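Local atomic coordinates of cytolethal distending toxin subunit A (Haemophilus ducreyi, PDB entry 1SR4), a protein that probably pairs with CdtC to form the lectin-like heterodimer needed to deliver the genotoxic subunit CdtB into host cells. Residues N67-T72 with F172-T177; K100-K105 with R111-S116; C120-G125 with I129-S134; E143-D148 with V153-S158. All blocks are in the same frame, centred on the assembly; numbering follows the deposited sequence.

How the contacts relate
All four contacts belong to one beta-trefoil, the ricin-type lectin fold of this toxin subunit. Contact 1 joins segments about 100 residues apart, and contacts 2, 3 and 4, three hairpins in series, lie within the loop it closes. Contacts 2 and 3 are the nearest pair, with centres about 11 Å apart; strand 110-114 runs on to strand 120-124, and Phe-112 O lies 3.0 Å from Val-121 N, a probable hydrogen bond. Leu-144 of contact 4 packs on Met-101 and Phe-112 of contact 2, while Leu-71 of contact 1 meets Val-121 of contact 3. Contacts 2 and 4 also face CdtB, and contact 4 reaches CdtC as well.

Contact 1: N67-T72 with F172-T177; sequences NGALLT and FYSTVT
Ser-174 OG is gripped from two directions: Asn-67 ND2 donates to it at 2.7 Å, and the same hydroxyl is hydrogen-bonded to the backbone O of Asn-166. The bond from Asn-67 is short but bent, with 138° at the hydrogen, although the hydroxyl lies close to the plane of the amide. Asn-67 ND2 donates to Pro-167 O as well as to Ser-174 OG, tying the turn at 67-68 to the loop that precedes strand 176-179.

The other end of the amide is used locally. Asn-67 OD1 takes the backbone N of Ala-69 at 3.0 Å, closing an Asx turn in which the donor sits above the carbonyl plane. The torsion behind this places Asn-67 CG between its own backbone N and carbonyl carbon (chi1 63°), folding the amide back over the turn while ND2 still faces Ser-174. Within the turn, Gly-68 has a positive phi of 85°, and at its backbone angles a beta carbon would press on the carbonyl O of Asn-67.

Further along, Ala-69 CB lies 4.3 Å from Ser-174 OG. Leu-71 and Val-176 form the apolar part of the contact, Leu-71 CD1 lying 4.1 Å from Val-176 CG2. The two side chains cross at about a right angle, with Leu-71 CD1 set against both methyls of Val-176. Leu-63 and Val-163 adjoin this pair. The contact thus combines an Asx turn with buried side-chain packing between early and late strands of the beta-trefoil.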
# COMPACT_ATOMS: atom_id res chain seq x y z
N ASN A 67 -21.15 -2.00 -1.39
CA ASN A 67 -22.23 -2.53 -0.56
C ASN A 67 -21.72 -3.70 0.29
O ASN A 67 -22.49 -4.38 0.96
CB ASN A 67 -23.39 -2.99 -1.47
CG ASN A 67 -22.98 -4.13 -2.39
OD1 ASN A 67 -21.80 -4.47 -2.50
ND2 ASN A 67 -23.96 -4.70 -3.09
N GLY A 68 -20.40 -3.90 0.25
CA GLY A 68 -19.76 -4.95 1.03
C GLY A 68 -19.75 -6.33 0.37
O GLY A 68 -19.15 -7.27 0.91
N ALA A 69 -20.40 -6.45 -0.78
CA ALA A 69 -20.47 -7.72 -1.48
C ALA A 69 -19.10 -8.05 -2.07
O ALA A 69 -18.44 -7.17 -2.63
CB ALA A 69 -21.55 -7.67 -2.58
N LEU A 70 -18.71 -9.31 -1.96
CA LEU A 70 -17.40 -9.77 -2.42
C LEU A 70 -17.50 -10.58 -3.73
O LEU A 70 -18.35 -11.46 -3.84
CB LEU A 70 -16.78 -10.65 -1.32
CG LEU A 70 -16.88 -10.11 0.11
CD1 LEU A 70 -16.55 -11.24 1.13
CD2 LEU A 70 -15.94 -8.94 0.28
N LEU A 71 -16.65 -10.27 -4.71
CA LEU A 71 -16.68 -11.02 -5.96
C LEU A 71 -16.38 -12.47 -5.59
O LEU A 71 -15.38 -12.76 -4.93
CB LEU A 71 -15.59 -10.53 -6.92
CG LEU A 71 -15.65 -11.27 -8.26
CD1 LEU A 71 -16.94 -10.88 -9.05
CD2 LEU A 71 -14.41 -10.94 -9.09
N THR A 72 -17.24 -13.39 -6.02
CA THR A 72 -17.03 -14.78 -5.65
C THR A 72 -17.56 -15.82 -6.63
O THR A 72 -18.46 -15.55 -7.44
CB THR A 72 -17.70 -15.06 -4.29
OG1 THR A 72 -17.47 -16.40 -3.89
CG2 THR A 72 -19.21 -14.82 -4.40
N PHE A 172 -29.66 -11.70 -1.85
CA PHE A 172 -28.37 -11.85 -1.17
C PHE A 172 -27.16 -11.33 -1.93
O PHE A 172 -26.11 -11.07 -1.33
CB PHE A 172 -28.05 -13.33 -0.92
CG PHE A 172 -29.17 -14.12 -0.32
CD1 PHE A 172 -29.56 -13.90 0.99
CD2 PHE A 172 -29.82 -15.09 -1.07
CE1 PHE A 172 -30.59 -14.65 1.55
CE2 PHE A 172 -30.84 -15.84 -0.52
CZ PHE A 172 -31.23 -15.61 0.80
N TYR A 173 -27.30 -11.19 -3.23
CA TYR A 173 -26.18 -10.82 -4.07
C TYR A 173 -26.39 -9.69 -5.04
O TYR A 173 -27.53 -9.32 -5.37
CB TYR A 173 -25.81 -12.04 -4.89
CG TYR A 173 -27.01 -12.56 -5.66
CD1 TYR A 173 -27.40 -11.98 -6.88
CD2 TYR A 173 -27.79 -13.60 -5.15
CE1 TYR A 173 -28.54 -12.44 -7.57
CE2 TYR A 173 -28.93 -14.06 -5.82
CZ TYR A 173 -29.30 -13.48 -7.03
OH TYR A 173 -30.40 -13.96 -7.69
N SER A 174 -25.26 -9.20 -5.53
CA SER A 174 -25.23 -8.18 -6.55
C SER A 174 -24.92 -8.98 -7.81
O SER A 174 -24.17 -9.96 -7.77
CB SER A 174 -24.11 -7.16 -6.29
OG SER A 174 -24.50 -6.24 -5.29
N THR A 175 -25.52 -8.58 -8.92
CA THR A 175 -25.30 -9.23 -10.21
C THR A 175 -24.10 -8.54 -10.81
O THR A 175 -24.04 -7.31 -10.83
CB THR A 175 -26.54 -9.06 -11.11
OG1 THR A 175 -27.68 -9.56 -10.41
CG2 THR A 175 -26.38 -9.81 -12.44
N VAL A 176 -23.14 -9.32 -11.29
CA VAL A 176 -21.90 -8.77 -11.85
C VAL A 176 -21.88 -8.82 -13.38
O VAL A 176 -22.01 -9.88 -13.97
CB VAL A 176 -20.70 -9.54 -11.28
CG1 VAL A 176 -19.40 -8.95 -11.80
CG2 VAL A 176 -20.74 -9.52 -9.74
N THR A 177 -21.70 -7.67 -14.00
CA THR A 177 -21.70 -7.61 -15.46
C THR A 177 -20.52 -6.79 -15.94
O THR A 177 -19.73 -6.28 -15.14
CB THR A 177 -22.99 -6.93 -15.97
OG1 THR A 177 -23.08 -5.61 -15.41
CG2 THR A 177 -24.24 -7.71 -15.55

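Contact 2: K100-K105 with R111-S116; sequences KMEPGK and RFVNQS
Arg-111 CG lies between its backbone N and carbonyl carbon (chi1 74°), while Glu-102 CG stands anti to its carbonyl carbon (chi1 -44°); with both chains extended beyond, the two side chains run side by side and their charged groups meet. The grip is side-on: Arg-111 NE and NH2 both donate to the one oxygen Glu-102 OE1, each at 2.9 Å. That oxygen lies at the edge of the guanidinium, practically in its plane, and the carboxylate is turned only 25° from it. NH2 arrives nearly along the C-O axis of OE1, and NE from the anti side, somewhat out of the carboxylate plane. Arg-261 of CdtB forms another salt bridge to OE1, so two arginines converge on this oxygen and would probably stabilise its negative charge.

On the other face of the sheet, Met-101 and Phe-112 lie alongside each other, pointing the same way. Met-101 SD stands 4.7 Å from the centroid of the Phe-112 ring in an oblique Met-aromatic contact.

Backbone hydrogen bonds pair Lys-100 with Val-113 and Glu-102 with Arg-111, where Arg-111 N to Glu-102 O measures 2.8 Å. The result is a twisted antiparallel beta hairpin of the trefoil, with the buried Met-101 and Phe-112 on one face and, on the other, an ion pair that Arg-261 of CdtB joins.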
# COMPACT_ATOMS: atom_id res chain seq x y z
N LYS A 100 -6.04 -14.50 -5.20
CA LYS A 100 -4.65 -14.10 -5.16
C LYS A 100 -4.48 -13.23 -6.41
O LYS A 100 -4.73 -13.67 -7.54
CB LYS A 100 -3.72 -15.32 -5.24
CG LYS A 100 -2.25 -14.95 -5.44
CD LYS A 100 -1.35 -16.19 -5.61
CE LYS A 100 -1.25 -16.98 -4.32
NZ LYS A 100 -0.40 -18.22 -4.43
N MET A 101 -4.09 -11.99 -6.21
CA MET A 101 -3.88 -11.04 -7.29
C MET A 101 -2.41 -11.08 -7.74
O MET A 101 -1.51 -10.81 -6.95
CB MET A 101 -4.23 -9.65 -6.78
CG MET A 101 -4.69 -8.70 -7.81
SD MET A 101 -5.13 -7.10 -7.08
CE MET A 101 -4.43 -6.18 -8.29
N GLU A 102 -2.17 -11.42 -9.01
CA GLU A 102 -0.82 -11.49 -9.57
C GLU A 102 -0.70 -10.68 -10.84
O GLU A 102 -1.70 -10.43 -11.53
CB GLU A 102 -0.45 -12.92 -9.96
CG GLU A 102 -0.81 -13.98 -8.98
CD GLU A 102 -0.37 -15.37 -9.42
OE1 GLU A 102 -0.44 -15.67 -10.63
OE2 GLU A 102 0.04 -16.16 -8.55
N PRO A 103 0.53 -10.25 -11.18
CA PRO A 103 0.70 -9.49 -12.40
C PRO A 103 0.39 -10.44 -13.54
O PRO A 103 0.58 -11.65 -13.41
CB PRO A 103 2.18 -9.10 -12.36
CG PRO A 103 2.40 -8.88 -10.90
CD PRO A 103 1.71 -10.10 -10.31
N GLY A 104 -0.11 -9.92 -14.64
CA GLY A 104 -0.42 -10.78 -15.76
C GLY A 104 0.77 -10.88 -16.69
O GLY A 104 1.87 -10.45 -16.36
N LYS A 105 0.54 -11.44 -17.86
CA LYS A 105 1.57 -11.59 -18.87
C LYS A 105 2.01 -10.21 -19.33
O LYS A 105 3.20 -9.95 -19.50
CB LYS A 105 1.01 -12.38 -20.05
CG LYS A 105 1.93 -12.50 -21.26
CD LYS A 105 1.12 -13.05 -22.44
CE LYS A 105 1.99 -13.51 -23.59
NZ LYS A 105 1.15 -14.14 -24.66
N ARG A 111 -4.21 -10.56 -12.85
CA ARG A 111 -5.10 -11.69 -12.99
C ARG A 111 -5.43 -12.12 -11.56
O ARG A 111 -4.67 -11.83 -10.63
CB ARG A 111 -4.44 -12.81 -13.75
CG ARG A 111 -3.41 -13.56 -12.98
CD ARG A 111 -3.16 -14.86 -13.67
NE ARG A 111 -2.18 -15.69 -12.99
CZ ARG A 111 -1.71 -16.83 -13.50
NH1 ARG A 111 -2.16 -17.25 -14.67
NH2 ARG A 111 -0.79 -17.52 -12.84
N PHE A 112 -6.55 -12.81 -11.40
CA PHE A 112 -7.02 -13.25 -10.09
C PHE A 112 -7.20 -14.76 -10.02
O PHE A 112 -8.01 -15.33 -10.75
CB PHE A 112 -8.34 -12.55 -9.77
CG PHE A 112 -8.23 -11.05 -9.70
CD1 PHE A 112 -7.96 -10.41 -8.49
CD2 PHE A 112 -8.35 -10.28 -10.86
CE1 PHE A 112 -7.81 -9.03 -8.44
CE2 PHE A 112 -8.21 -8.89 -10.82
CZ PHE A 112 -7.94 -8.26 -9.61
N VAL A 113 -6.47 -15.39 -9.11
CA VAL A 113 -6.50 -16.84 -8.93
C VAL A 113 -7.30 -17.21 -7.67
O VAL A 113 -6.99 -16.74 -6.58
CB VAL A 113 -5.07 -17.37 -8.81
CG1 VAL A 113 -5.05 -18.92 -8.89
CG2 VAL A 113 -4.21 -16.76 -9.93
N ASN A 114 -8.30 -18.05 -7.82
CA ASN A 114 -9.13 -18.44 -6.68
C ASN A 114 -8.33 -19.21 -5.63
O ASN A 114 -7.60 -20.14 -5.97
CB ASN A 114 -10.32 -19.27 -7.14
CG ASN A 114 -11.40 -19.37 -6.08
OD1 ASN A 114 -11.48 -20.35 -5.33
ND2 ASN A 114 -12.22 -18.33 -5.99
N GLN A 115 -8.49 -18.84 -4.36
CA GLN A 115 -7.76 -19.51 -3.29
C GLN A 115 -8.09 -20.98 -3.18
O GLN A 115 -7.20 -21.80 -3.01
CB GLN A 115 -8.04 -18.87 -1.92
CG GLN A 115 -7.37 -19.64 -0.79
CD GLN A 115 -7.53 -18.97 0.56
OE1 GLN A 115 -8.55 -18.32 0.83
NE2 GLN A 115 -6.54 -19.16 1.43
N SER A 116 -9.37 -21.29 -3.26
CA SER A 116 -9.84 -22.66 -3.11
C SER A 116 -9.74 -23.52 -4.35
O SER A 116 -9.26 -24.64 -4.29
CB SER A 116 -11.29 -22.66 -2.63
OG SER A 116 -11.80 -23.98 -2.57

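Contact 3: C120-G125 with I129-S134; sequences CVEAYG and IHDICS
A beta hairpin of the ricin-type lectin fold is clasped here by a disulfide from the first residue of one strand to the chain just past the other. Cys-120 SG and Cys-133 SG are bonded at 2.0 Å with a chi3 of 99°, linking the start of strand 120-124 to the chain that follows strand 127-131. Beside the clasp, Cys-120 N donates to Asp-131 O at 2.7 Å, nearly straight, and the next hydrogen-bonded pair joins Glu-122 with Ile-129.

On the same face, Glu-122 and Asp-131 lie side by side, their carboxylate planes 27° apart and Glu-122 OE1 4.2 Å from Asp-131 OD2. A water bridges them, donating to Glu-122 OE1 at 2.7 Å and to Asp-131 OD2 at 2.9 Å. Gln-140 also donates to OE1, and Arg-79 forms a salt bridge with OD2; together they probably ease any repulsion between two negative charges.

Toward the turn, Ile-129 CD1 touches Tyr-124 CB at 3.9 Å, and Ile-129 CG2 approaches the tyrosine ring obliquely; Arg-79 makes a cation-pi contact with that ring. The hairpin packs on strand 110-114, through Cys-120 against Arg-111 and Val-113, and on strand 82-86, whose Leu-82 meets both Val-121 and His-130.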
# COMPACT_ATOMS: atom_id res chain seq x y z
N CYS A 120 -9.06 -19.06 -12.60
CA CYS A 120 -8.88 -17.62 -12.80
C CYS A 120 -10.13 -16.88 -13.22
O CYS A 120 -10.98 -17.44 -13.95
CB CYS A 120 -7.79 -17.38 -13.85
SG CYS A 120 -6.12 -17.53 -13.17
N VAL A 121 -10.24 -15.62 -12.79
CA VAL A 121 -11.37 -14.77 -13.15
C VAL A 121 -11.19 -14.54 -14.63
O VAL A 121 -10.07 -14.30 -15.09
CB VAL A 121 -11.33 -13.39 -12.42
CG1 VAL A 121 -12.30 -12.43 -13.09
CG2 VAL A 121 -11.69 -13.56 -10.91
N GLU A 122 -12.28 -14.62 -15.39
CA GLU A 122 -12.20 -14.44 -16.85
C GLU A 122 -13.41 -13.67 -17.41
O GLU A 122 -14.56 -13.99 -17.10
CB GLU A 122 -12.13 -15.81 -17.53
CG GLU A 122 -11.85 -15.73 -19.02
CD GLU A 122 -11.66 -17.09 -19.67
OE1 GLU A 122 -11.00 -17.97 -19.07
OE2 GLU A 122 -12.16 -17.26 -20.81
N ALA A 123 -13.15 -12.65 -18.23
CA ALA A 123 -14.23 -11.88 -18.83
C ALA A 123 -14.85 -12.78 -19.89
O ALA A 123 -14.14 -13.36 -20.73
CB ALA A 123 -13.68 -10.61 -19.49
N TYR A 124 -16.18 -12.90 -19.86
CA TYR A 124 -16.91 -13.73 -20.82
C TYR A 124 -18.31 -13.17 -21.04
O TYR A 124 -19.05 -12.92 -20.07
CB TYR A 124 -17.01 -15.17 -20.31
CG TYR A 124 -17.93 -16.00 -21.16
CD1 TYR A 124 -17.51 -16.49 -22.40
CD2 TYR A 124 -19.26 -16.20 -20.79
CE1 TYR A 124 -18.39 -17.15 -23.25
CE2 TYR A 124 -20.15 -16.85 -21.62
CZ TYR A 124 -19.71 -17.32 -22.85
OH TYR A 124 -20.59 -17.95 -23.71
N GLY A 125 -18.69 -12.96 -22.31
CA GLY A 125 -20.00 -12.41 -22.60
C GLY A 125 -20.18 -11.10 -21.85
O GLY A 125 -19.31 -10.23 -21.92
N ILE A 129 -16.56 -15.17 -15.37
CA ILE A 129 -16.68 -16.58 -15.02
C ILE A 129 -15.32 -16.91 -14.43
O ILE A 129 -14.49 -16.02 -14.28
CB ILE A 129 -16.90 -17.48 -16.26
CG1 ILE A 129 -15.69 -17.39 -17.20
CG2 ILE A 129 -18.20 -17.09 -16.96
CD1 ILE A 129 -15.76 -18.32 -18.42
N HIS A 130 -15.10 -18.16 -14.06
CA HIS A 130 -13.79 -18.59 -13.58
C HIS A 130 -13.47 -19.81 -14.44
O HIS A 130 -14.36 -20.59 -14.78
CB HIS A 130 -13.80 -18.93 -12.07
CG HIS A 130 -14.63 -20.12 -11.70
ND1 HIS A 130 -14.07 -21.32 -11.32
CD2 HIS A 130 -15.97 -20.29 -11.61
CE1 HIS A 130 -15.03 -22.18 -11.00
NE2 HIS A 130 -16.19 -21.57 -11.17
N ASP A 131 -12.21 -19.95 -14.85
CA ASP A 131 -11.79 -21.08 -15.68
C ASP A 131 -10.30 -21.33 -15.49
O ASP A 131 -9.60 -20.56 -14.81
CB ASP A 131 -12.08 -20.80 -17.16
CG ASP A 131 -12.17 -22.08 -18.01
OD1 ASP A 131 -12.10 -23.20 -17.46
OD2 ASP A 131 -12.34 -21.97 -19.24
N ILE A 132 -9.83 -22.41 -16.10
CA ILE A 132 -8.43 -22.78 -16.01
C ILE A 132 -7.54 -21.59 -16.35
O ILE A 132 -7.75 -20.91 -17.34
CB ILE A 132 -8.13 -23.98 -16.94
CG1 ILE A 132 -8.94 -25.19 -16.46
CG2 ILE A 132 -6.64 -24.33 -16.93
CD1 ILE A 132 -9.36 -26.13 -17.56
N CYS A 133 -6.56 -21.35 -15.50
CA CYS A 133 -5.64 -20.24 -15.69
C CYS A 133 -4.67 -20.42 -16.84
O CYS A 133 -4.14 -21.51 -17.07
CB CYS A 133 -4.84 -20.01 -14.41
SG CYS A 133 -5.81 -19.54 -12.94
N SER A 134 -4.43 -19.34 -17.57
CA SER A 134 -3.48 -19.37 -18.65
C SER A 134 -2.98 -17.97 -18.88
O SER A 134 -3.76 -17.09 -19.20
CB SER A 134 -4.10 -19.89 -19.94
OG SER A 134 -3.14 -19.78 -20.98
O HOH W 1 -10.61 -20.10 -20.71

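Contact 4: E143-D148 with V153-S158; sequences ELLPTD and VIKSVS
This is a two-stranded antiparallel hairpin, formed by strands 142-146 and 152-156, at the side of the trefoil that meets the other two toxin subunits. Two hydrogen-bonded pairs set the register: Lys-155 N donates to Glu-143 O at 2.8 Å, and Leu-145 N to Val-153 O at 2.8 Å, each with its reciprocal bond. Between them, Leu-144 and Ile-154 form the non-hydrogen-bonded pair, where Leu-144 CA also makes a CA-H...O contact to Val-153 O.

Their side chains both project from one face, and with the touching gamma carbon anti to the carbonyl carbon in each (chi1 -83° and -55°), Leu-144 CG and Ile-154 CG1 come together at 4.2 Å. Leu-144 packs on Leu-195 and Ile-154 on Trp-193. The opposite face is more mixed: Leu-145 CD1 lies 4.3 Å from Val-153 CG1 and 4.2 Å from Lys-155 CD, so the lysine adds its aliphatic stem to the apolar patch.

Glu-206 of CdtB packs on Glu-143 and Leu-145, while Ile-155 of CdtC rests on Val-153 and Thr-147. Two-stranded hairpins of this kind make up the beta-trefoil of ricin-type lectins, and this one contributes to the heterotrimer interface.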
# COMPACT_ATOMS: atom_id res chain seq x y z
N GLU A 143 -7.07 -4.47 -16.03
CA GLU A 143 -6.37 -3.24 -15.71
C GLU A 143 -7.19 -2.60 -14.59
O GLU A 143 -8.39 -2.40 -14.74
CB GLU A 143 -6.31 -2.29 -16.91
CG GLU A 143 -5.71 -0.93 -16.54
CD GLU A 143 -5.39 -0.01 -17.73
OE1 GLU A 143 -6.28 0.22 -18.58
OE2 GLU A 143 -4.25 0.50 -17.78
N LEU A 144 -6.57 -2.30 -13.46
CA LEU A 144 -7.31 -1.64 -12.39
C LEU A 144 -6.96 -0.17 -12.46
O LEU A 144 -5.79 0.21 -12.42
CB LEU A 144 -6.95 -2.23 -11.02
CG LEU A 144 -7.70 -3.52 -10.65
CD1 LEU A 144 -7.45 -4.59 -11.70
CD2 LEU A 144 -7.25 -3.99 -9.27
N LEU A 145 -7.99 0.65 -12.59
CA LEU A 145 -7.85 2.09 -12.71
C LEU A 145 -8.16 2.75 -11.36
O LEU A 145 -9.28 2.68 -10.87
CB LEU A 145 -8.82 2.61 -13.78
CG LEU A 145 -9.00 1.78 -15.06
CD1 LEU A 145 -10.20 2.30 -15.85
CD2 LEU A 145 -7.75 1.83 -15.92
N PRO A 146 -7.18 3.40 -10.76
CA PRO A 146 -7.43 4.05 -9.47
C PRO A 146 -8.39 5.23 -9.59
O PRO A 146 -8.42 5.89 -10.63
CB PRO A 146 -6.03 4.49 -9.02
CG PRO A 146 -5.36 4.84 -10.33
CD PRO A 146 -5.82 3.69 -11.25
N THR A 147 -9.18 5.47 -8.55
CA THR A 147 -10.11 6.59 -8.55
C THR A 147 -9.53 7.57 -7.53
O THR A 147 -8.61 7.21 -6.79
CB THR A 147 -11.51 6.20 -8.06
OG1 THR A 147 -11.45 5.91 -6.66
CG2 THR A 147 -12.03 4.98 -8.82
N ASP A 148 -10.06 8.79 -7.46
CA ASP A 148 -9.52 9.72 -6.50
C ASP A 148 -9.88 9.47 -5.04
O ASP A 148 -9.48 10.23 -4.16
CB ASP A 148 -9.83 11.17 -6.87
CG ASP A 148 -11.31 11.44 -7.06
OD1 ASP A 148 -12.15 10.59 -6.70
OD2 ASP A 148 -11.61 12.53 -7.58
N VAL A 153 -11.44 0.81 -10.33
CA VAL A 153 -12.43 0.34 -11.29
C VAL A 153 -11.68 -0.80 -12.00
O VAL A 153 -10.48 -0.68 -12.28
CB VAL A 153 -12.84 1.47 -12.26
CG1 VAL A 153 -13.50 0.91 -13.53
CG2 VAL A 153 -13.86 2.35 -11.55
N ILE A 154 -12.36 -1.92 -12.22
CA ILE A 154 -11.73 -3.09 -12.84
C ILE A 154 -12.12 -3.20 -14.31
O ILE A 154 -13.28 -3.44 -14.65
CB ILE A 154 -12.15 -4.36 -12.11
CG1 ILE A 154 -11.83 -4.22 -10.61
CG2 ILE A 154 -11.43 -5.55 -12.71
CD1 ILE A 154 -12.35 -5.38 -9.75
N LYS A 155 -11.13 -3.03 -15.18
CA LYS A 155 -11.39 -3.06 -16.62
C LYS A 155 -10.88 -4.32 -17.32
O LYS A 155 -9.70 -4.67 -17.23
CB LYS A 155 -10.75 -1.83 -17.26
CG LYS A 155 -11.12 -1.58 -18.71
CD LYS A 155 -10.45 -0.30 -19.19
CE LYS A 155 -10.95 0.13 -20.56
NZ LYS A 155 -10.20 1.33 -21.04
N SER A 156 -11.80 -5.01 -17.99
CA SER A 156 -11.43 -6.19 -18.75
C SER A 156 -10.58 -5.69 -19.92
O SER A 156 -11.00 -4.81 -20.68
CB SER A 156 -12.67 -6.89 -19.31
OG SER A 156 -12.30 -7.81 -20.34
N VAL A 157 -9.37 -6.22 -20.07
CA VAL A 157 -8.53 -5.78 -21.17
C VAL A 157 -9.02 -6.35 -22.50
O VAL A 157 -9.00 -5.66 -23.52
CB VAL A 157 -7.07 -6.19 -20.95
CG1 VAL A 157 -6.24 -5.84 -22.19
CG2 VAL A 157 -6.51 -5.46 -19.71
N SER A 158 -9.48 -7.60 -22.49
CA SER A 158 -9.96 -8.20 -23.74
C SER A 158 -11.23 -7.52 -24.23
O SER A 158 -11.42 -7.34 -25.43
CB SER A 158 -10.23 -9.69 -23.55
OG SER A 158 -11.30 -9.86 -22.66